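Local atomic coordinates of terminal oxygenase component of carbazole 1,9a-dioxygenase (Nocardioides aromaticivorans, PDB entry 3GCF), a protein that probably dihydroxylates carbazole as the oxygenase component of a Rieske non-heme iron dioxygenase, taking electrons from a ferredoxin through its [2Fe-2S] cluster to a mononuclear iron. Residues 67-72 with 103-108; 73-78 with 94-99. All coordinates share one frame; numbering follows the deposited sequence.

Contact 1 of 2, residues 67-72 with 103-108; sequences EVKAIA and YDLDDG
Leu105 carries much of the apolar packing between strand 67-72 and the turn after strand 101-104, reaching Lys69 with one methyl and Ile71 with the other. Its CD1 lies 3.8 Å from CG of Lys69, while CD2 sits 3.9 Å from CG2 of Ile71. Ile71 has CG1 anti to its backbone N (chi1 -176°), and the extended branch carries CD1 on to CB of Tyr103, 4.1 Å away, and to the backbone of Gly108.

The charged contact lies on the more solvent-exposed side. CB and CG of Lys69 lie against Leu105, and bends at chi2 and chi3 then turn NZ to OD1 of Asp106, 3.1 Å away in a salt bridge nearly in line with the C-O bond. With an alanine at Lys69, Asp106 would probably lose its cationic mate and Leu105 part of its cover.

An Asx turn shapes the loop: OD1 of Asp104 accepts from N of Asp106 at 2.7 Å. A water 2.7 Å from O of Leu105, and more weakly held by O of Ala70, may bridge the segments.

Strand 67-72 runs between strands 57-64 and 129-135; Leu105 also packs on Thr62, and the contact joins the turn after strand 101-104 to this larger sheet.

Contact 2 of 2, residues 73-78 with 94-99; sequences DGCAHR and VSCWYH. With FES (Fe2/s2 (inorganic) cluster), chain Q.
Cys75 and Cys96 bind one iron of the [2Fe-2S] cluster and His77 and His99 the other, each loop giving one cysteine and one histidine. The SG atoms of Cys75 and Cys96 each stand 2.3 Å from FE1 and 3.6 Å from each other. ND1 of His77 and ND1 of His99 each lie 2.1 Å from FE2; their close approach to one another comes from sharing that metal, with no hydrogen bond between them.

The two imidazoles form an edge-to-face pair, planes at 74°: the His77 edge leads with CE1 over one face of His99, toward its rim. His77 reaches the iron with CG anti to the backbone N (chi1 -176°). Arg78 lays CG over the centre of the His77 ring and brings CD to 4.0 Å from CE1 of His99. On the other loop, the Tyr98 ring is sandwiched, CE1 of His99 over one face and CH2 of Trp97 over the opposite one.

Backbone N-H groups grip the thiolates. N of His77 donates to SG of Cys75 at 3.5 Å, and N of Tyr98 to SG of Cys96 in a nearly straight bond of 166°.

The outer ends of these side chains meet the second subunit: NE2 of His77 hydrogen-bonds to its Asp363, NE2 of His99 to its Asp186, and Arg78 forms a salt bridge with its Glu182.

Mixed cysteine and histidine ligation is the hallmark of a Rieske centre. Histidine in place of two thiolates on one iron would be expected to raise the potential, and the N-H bonds to sulfur would tend to stabilise the reduced state. The His99 to Asp186 link is consistent with an electron path to the mononuclear iron of the second subunit, as in related oxygenases.

Overall arrangement
Both contacts belong to the Rieske domain, their centres 13 Å apart, and contact 2 is nested along the chain within the loop that contact 1 closes. Strand 67-72 runs straight into the first cluster loop, 73-78; the chain returns through 94-99, then crosses by strand 101-104 to the turn at 103-108. Strands 93-95 and 101-104 are neighbours in the three-stranded sheet, where N of Tyr103 lies 2.8 Å from O of Val94. Tyr103 also reaches back to the first loop, its OH 3.0 Å from N of Ala76. Contact 1 thus lies where the cluster-binding part joins the six-stranded sheet, and contact 2 carries the redox centre at its far end, against another subunit.

Contact 1 of 2, residues 67-72 with 103-108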
loop_
_atom_site.group_PDB
_atom_site.type_symbol
_atom_site.label_atom_id
_atom_site.label_comp_id
_atom_site.label_asym_id
_atom_site.label_seq_id
_atom_site.Cartn_x
_atom_site.Cartn_y
_atom_site.Cartn_z
ATOM N N GLU A 67 24.392 -28.887 -12.429
ATOM C CA GLU A 67 23.029 -29.236 -12.046
ATOM C C GLU A 67 22.284 -28.125 -11.331
ATOM O O GLU A 67 22.827 -27.472 -10.439
ATOM C CB GLU A 67 23.042 -30.474 -11.161
ATOM C CG GLU A 67 23.445 -31.735 -11.888
ATOM C CD GLU A 67 23.738 -32.865 -10.933
ATOM O OE1 GLU A 67 22.978 -33.019 -9.951
ATOM O OE2 GLU A 67 24.723 -33.602 -11.166
ATOM N N VAL A 68 21.032 -27.922 -11.728
ATOM C CA VAL A 68 20.194 -26.902 -11.117
ATOM C C VAL A 68 19.734 -27.413 -9.759
ATOM O O VAL A 68 19.226 -28.530 -9.641
ATOM C CB VAL A 68 18.958 -26.585 -11.999
ATOM C CG1 VAL A 68 18.058 -25.569 -11.302
ATOM C CG2 VAL A 68 19.408 -26.050 -13.349
ATOM N N LYS A 69 19.927 -26.599 -8.731
ATOM C CA LYS A 69 19.537 -26.973 -7.380
ATOM C C LYS A 69 18.506 -25.981 -6.859
ATOM O O LYS A 69 18.521 -24.810 -7.229
ATOM C CB LYS A 69 20.759 -26.961 -6.451
ATOM C CG LYS A 69 21.996 -27.684 -6.989
ATOM C CD LYS A 69 21.739 -29.160 -7.268
ATOM C CE LYS A 69 21.305 -29.899 -6.013
ATOM N NZ LYS A 69 21.034 -31.343 -6.286
ATOM N N ALA A 70 17.608 -26.456 -6.003
ATOM C CA ALA A 70 16.592 -25.597 -5.415
ATOM C C ALA A 70 16.626 -25.731 -3.896
ATOM O O ALA A 70 16.495 -26.832 -3.352
ATOM C CB ALA A 70 15.207 -25.968 -5.942
ATOM N N ILE A 71 16.803 -24.603 -3.216
ATOM C CA ILE A 71 16.853 -24.592 -1.761
ATOM C C ILE A 71 15.981 -23.451 -1.237
ATOM O O ILE A 71 15.758 -22.464 -1.935
ATOM C CB ILE A 71 18.320 -24.425 -1.263
ATOM C CG1 ILE A 71 18.374 -24.524 0.262
ATOM C CG2 ILE A 71 18.892 -23.082 -1.725
ATOM C CD1 ILE A 71 19.764 -24.860 0.796
ATOM N N ALA A 72 15.471 -23.593 -0.021
ATOM C CA ALA A 72 14.627 -22.561 0.559
ATOM C C ALA A 72 15.409 -21.249 0.638
ATOM O O ALA A 72 16.561 -21.224 1.089
ATOM C CB ALA A 72 14.158 -22.985 1.943
ATOM N N TYR A 103 25.207 -23.881 3.701
ATOM C CA TYR A 103 24.424 -25.094 3.522
ATOM C C TYR A 103 24.797 -25.937 2.314
ATOM O O TYR A 103 25.218 -25.419 1.274
ATOM C CB TYR A 103 22.939 -24.744 3.421
ATOM C CG TYR A 103 22.420 -23.875 4.543
ATOM C CD1 TYR A 103 22.676 -22.502 4.563
ATOM C CD2 TYR A 103 21.677 -24.423 5.587
ATOM C CE1 TYR A 103 22.202 -21.697 5.595
ATOM C CE2 TYR A 103 21.200 -23.624 6.627
ATOM C CZ TYR A 103 21.467 -22.262 6.620
ATOM O OH TYR A 103 20.985 -21.466 7.629
ATOM N N ASP A 104 24.617 -27.245 2.470
ATOM C CA ASP A 104 24.880 -28.224 1.419
ATOM C C ASP A 104 23.619 -28.239 0.554
ATOM O O ASP A 104 22.528 -28.516 1.048
ATOM C CB ASP A 104 25.094 -29.605 2.051
ATOM C CG ASP A 104 25.402 -30.682 1.030
ATOM O OD1 ASP A 104 24.643 -30.823 0.045
ATOM O OD2 ASP A 104 26.406 -31.401 1.222
ATOM N N LEU A 105 23.758 -27.940 -0.730
ATOM C CA LEU A 105 22.590 -27.915 -1.603
ATOM C C LEU A 105 21.902 -29.267 -1.778
ATOM O O LEU A 105 20.699 -29.318 -2.006
ATOM C CB LEU A 105 22.965 -27.351 -2.974
ATOM C CG LEU A 105 23.365 -25.874 -3.017
ATOM C CD1 LEU A 105 23.714 -25.496 -4.448
ATOM C CD2 LEU A 105 22.222 -25.005 -2.502
ATOM N N ASP A 106 22.648 -30.360 -1.657
ATOM C CA ASP A 106 22.050 -31.678 -1.841
ATOM C C ASP A 106 21.074 -32.103 -0.757
ATOM O O ASP A 106 20.104 -32.799 -1.044
ATOM C CB ASP A 106 23.132 -32.753 -1.988
ATOM C CG ASP A 106 23.902 -32.627 -3.285
ATOM O OD1 ASP A 106 23.286 -32.250 -4.305
ATOM O OD2 ASP A 106 25.120 -32.920 -3.293
ATOM N N ASP A 107 21.313 -31.689 0.483
ATOM C CA ASP A 107 20.422 -32.082 1.572
ATOM C C ASP A 107 19.985 -30.922 2.462
ATOM O O ASP A 107 19.278 -31.126 3.443
ATOM C CB ASP A 107 21.084 -33.164 2.438
ATOM C CG ASP A 107 22.385 -32.692 3.066
ATOM O OD1 ASP A 107 22.591 -31.464 3.151
ATOM O OD2 ASP A 107 23.195 -33.544 3.487
ATOM N N GLY A 108 20.421 -29.713 2.131
ATOM C CA GLY A 108 20.031 -28.547 2.910
ATOM C C GLY A 108 20.599 -28.419 4.312
ATOM O O GLY A 108 20.236 -27.496 5.054
HETATM O O HOH W 1 19.119 -27.834 -3.673
#

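Contact 2 of 2, residues 73-78 with 94-99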
loop_
_atom_site.group_PDB
_atom_site.type_symbol
_atom_site.label_atom_id
_atom_site.label_comp_id
_atom_site.label_asym_id
_atom_site.label_seq_id
_atom_site.Cartn_x
_atom_site.Cartn_y
_atom_site.Cartn_z
ATOM N N ASP A 73 14.781 -20.167 0.186
ATOM C CA ASP A 73 15.413 -18.852 0.196
ATOM C C ASP A 73 15.171 -18.164 1.541
ATOM O O ASP A 73 14.565 -17.093 1.618
ATOM C CB ASP A 73 14.856 -18.007 -0.953
ATOM C CG ASP A 73 15.602 -16.705 -1.136
ATOM O OD1 ASP A 73 16.751 -16.592 -0.658
ATOM O OD2 ASP A 73 15.046 -15.792 -1.778
ATOM N N GLY A 74 15.656 -18.809 2.598
ATOM C CA GLY A 74 15.504 -18.298 3.947
ATOM C C GLY A 74 16.492 -19.010 4.851
ATOM O O GLY A 74 16.495 -20.238 4.940
ATOM N N CYS A 75 17.342 -18.237 5.515
ATOM C CA CYS A 75 18.347 -18.791 6.410
ATOM C C CYS A 75 17.688 -19.323 7.683
ATOM O O CYS A 75 16.709 -18.759 8.174
ATOM C CB CYS A 75 19.368 -17.704 6.760
ATOM S SG CYS A 75 20.800 -18.261 7.706
ATOM N N ALA A 76 18.233 -20.408 8.221
ATOM C CA ALA A 76 17.693 -21.001 9.440
ATOM C C ALA A 76 18.035 -20.165 10.676
ATOM O O ALA A 76 17.356 -20.258 11.700
ATOM C CB ALA A 76 18.235 -22.420 9.610
ATOM N N HIS A 77 19.085 -19.354 10.581
ATOM C CA HIS A 77 19.520 -18.528 11.708
ATOM C C HIS A 77 18.507 -17.434 12.061
ATOM O O HIS A 77 17.794 -17.540 13.061
ATOM C CB HIS A 77 20.877 -17.893 11.390
ATOM C CG HIS A 77 21.454 -17.101 12.521
ATOM N ND1 HIS A 77 22.366 -16.084 12.327
ATOM C CD2 HIS A 77 21.288 -17.205 13.861
ATOM C CE1 HIS A 77 22.736 -15.597 13.498
ATOM N NE2 HIS A 77 22.097 -16.260 14.445
ATOM N N ARG A 78 18.443 -16.382 11.248
ATOM C CA ARG A 78 17.502 -15.301 11.513
ATOM C C ARG A 78 16.520 -15.064 10.361
ATOM O O ARG A 78 16.023 -13.955 10.166
ATOM C CB ARG A 78 18.254 -14.013 11.859
ATOM C CG ARG A 78 19.164 -14.151 13.081
ATOM C CD ARG A 78 19.690 -12.791 13.535
ATOM N NE ARG A 78 18.590 -11.928 13.956
ATOM C CZ ARG A 78 18.455 -11.420 15.177
ATOM N NH1 ARG A 78 19.358 -11.677 16.116
ATOM N NH2 ARG A 78 17.402 -10.666 15.462
ATOM N N VAL A 94 25.771 -22.970 -0.466
ATOM C CA VAL A 94 25.335 -21.592 -0.522
ATOM C C VAL A 94 25.679 -21.048 0.858
ATOM O O VAL A 94 25.528 -21.752 1.860
ATOM C CB VAL A 94 23.805 -21.467 -0.806
ATOM C CG1 VAL A 94 22.995 -22.094 0.316
ATOM C CG2 VAL A 94 23.436 -19.996 -0.983
ATOM N N SER A 95 26.189 -19.822 0.906
ATOM C CA SER A 95 26.561 -19.204 2.175
ATOM C C SER A 95 25.714 -17.966 2.421
ATOM O O SER A 95 25.564 -17.128 1.536
ATOM C CB SER A 95 28.046 -18.814 2.171
ATOM O OG SER A 95 28.891 -19.956 2.216
ATOM N N CYS A 96 25.156 -17.860 3.623
ATOM C CA CYS A 96 24.331 -16.712 3.969
ATOM C C CYS A 96 25.230 -15.485 4.069
ATOM O O CYS A 96 26.329 -15.559 4.612
ATOM C CB CYS A 96 23.621 -16.950 5.304
ATOM S SG CYS A 96 22.454 -15.645 5.784
ATOM N N TRP A 97 24.755 -14.365 3.537
ATOM C CA TRP A 97 25.488 -13.107 3.549
ATOM C C TRP A 97 25.570 -12.450 4.928
ATOM O O TRP A 97 26.379 -11.547 5.133
ATOM C CB TRP A 97 24.820 -12.104 2.603
ATOM C CG TRP A 97 23.349 -11.899 2.909
ATOM C CD1 TRP A 97 22.293 -12.563 2.349
ATOM C CD2 TRP A 97 22.785 -11.011 3.888
ATOM N NE1 TRP A 97 21.108 -12.146 2.917
ATOM C CE2 TRP A 97 21.382 -11.195 3.863
ATOM C CE3 TRP A 97 23.329 -10.079 4.787
ATOM C CZ2 TRP A 97 20.514 -10.481 4.705
ATOM C CZ3 TRP A 97 22.467 -9.372 5.623
ATOM C CH2 TRP A 97 21.076 -9.577 5.575
ATOM N N TYR A 98 24.740 -12.887 5.868
ATOM C CA TYR A 98 24.711 -12.255 7.185
ATOM C C TYR A 98 25.764 -12.729 8.194
ATOM O O TYR A 98 26.587 -11.926 8.632
ATOM C CB TYR A 98 23.299 -12.377 7.774
ATOM C CG TYR A 98 22.910 -11.261 8.724
ATOM C CD1 TYR A 98 23.671 -10.091 8.820
ATOM C CD2 TYR A 98 21.789 -11.383 9.544
ATOM C CE1 TYR A 98 23.323 -9.075 9.715
ATOM C CE2 TYR A 98 21.435 -10.375 10.439
ATOM C CZ TYR A 98 22.207 -9.225 10.522
ATOM O OH TYR A 98 21.867 -8.239 11.426
ATOM N N HIS A 99 25.742 -14.009 8.569
ATOM C CA HIS A 99 26.727 -14.537 9.519
ATOM C C HIS A 99 27.515 -15.708 8.930
ATOM O O HIS A 99 28.194 -16.438 9.656
ATOM C CB HIS A 99 26.065 -15.009 10.823
ATOM C CG HIS A 99 25.182 -13.988 11.469
ATOM N ND1 HIS A 99 23.857 -13.829 11.127
ATOM C CD2 HIS A 99 25.432 -13.077 12.439
ATOM C CE1 HIS A 99 23.329 -12.864 11.860
ATOM N NE2 HIS A 99 24.264 -12.392 12.664
HETATM FE FE1 FES Q . 21.958 -16.262 7.897
HETATM FE FE2 FES Q . 22.702 -15.394 10.346
HETATM S S1 FES Q . 23.865 -16.694 9.001
HETATM S S2 FES Q . 20.726 -14.985 9.220
#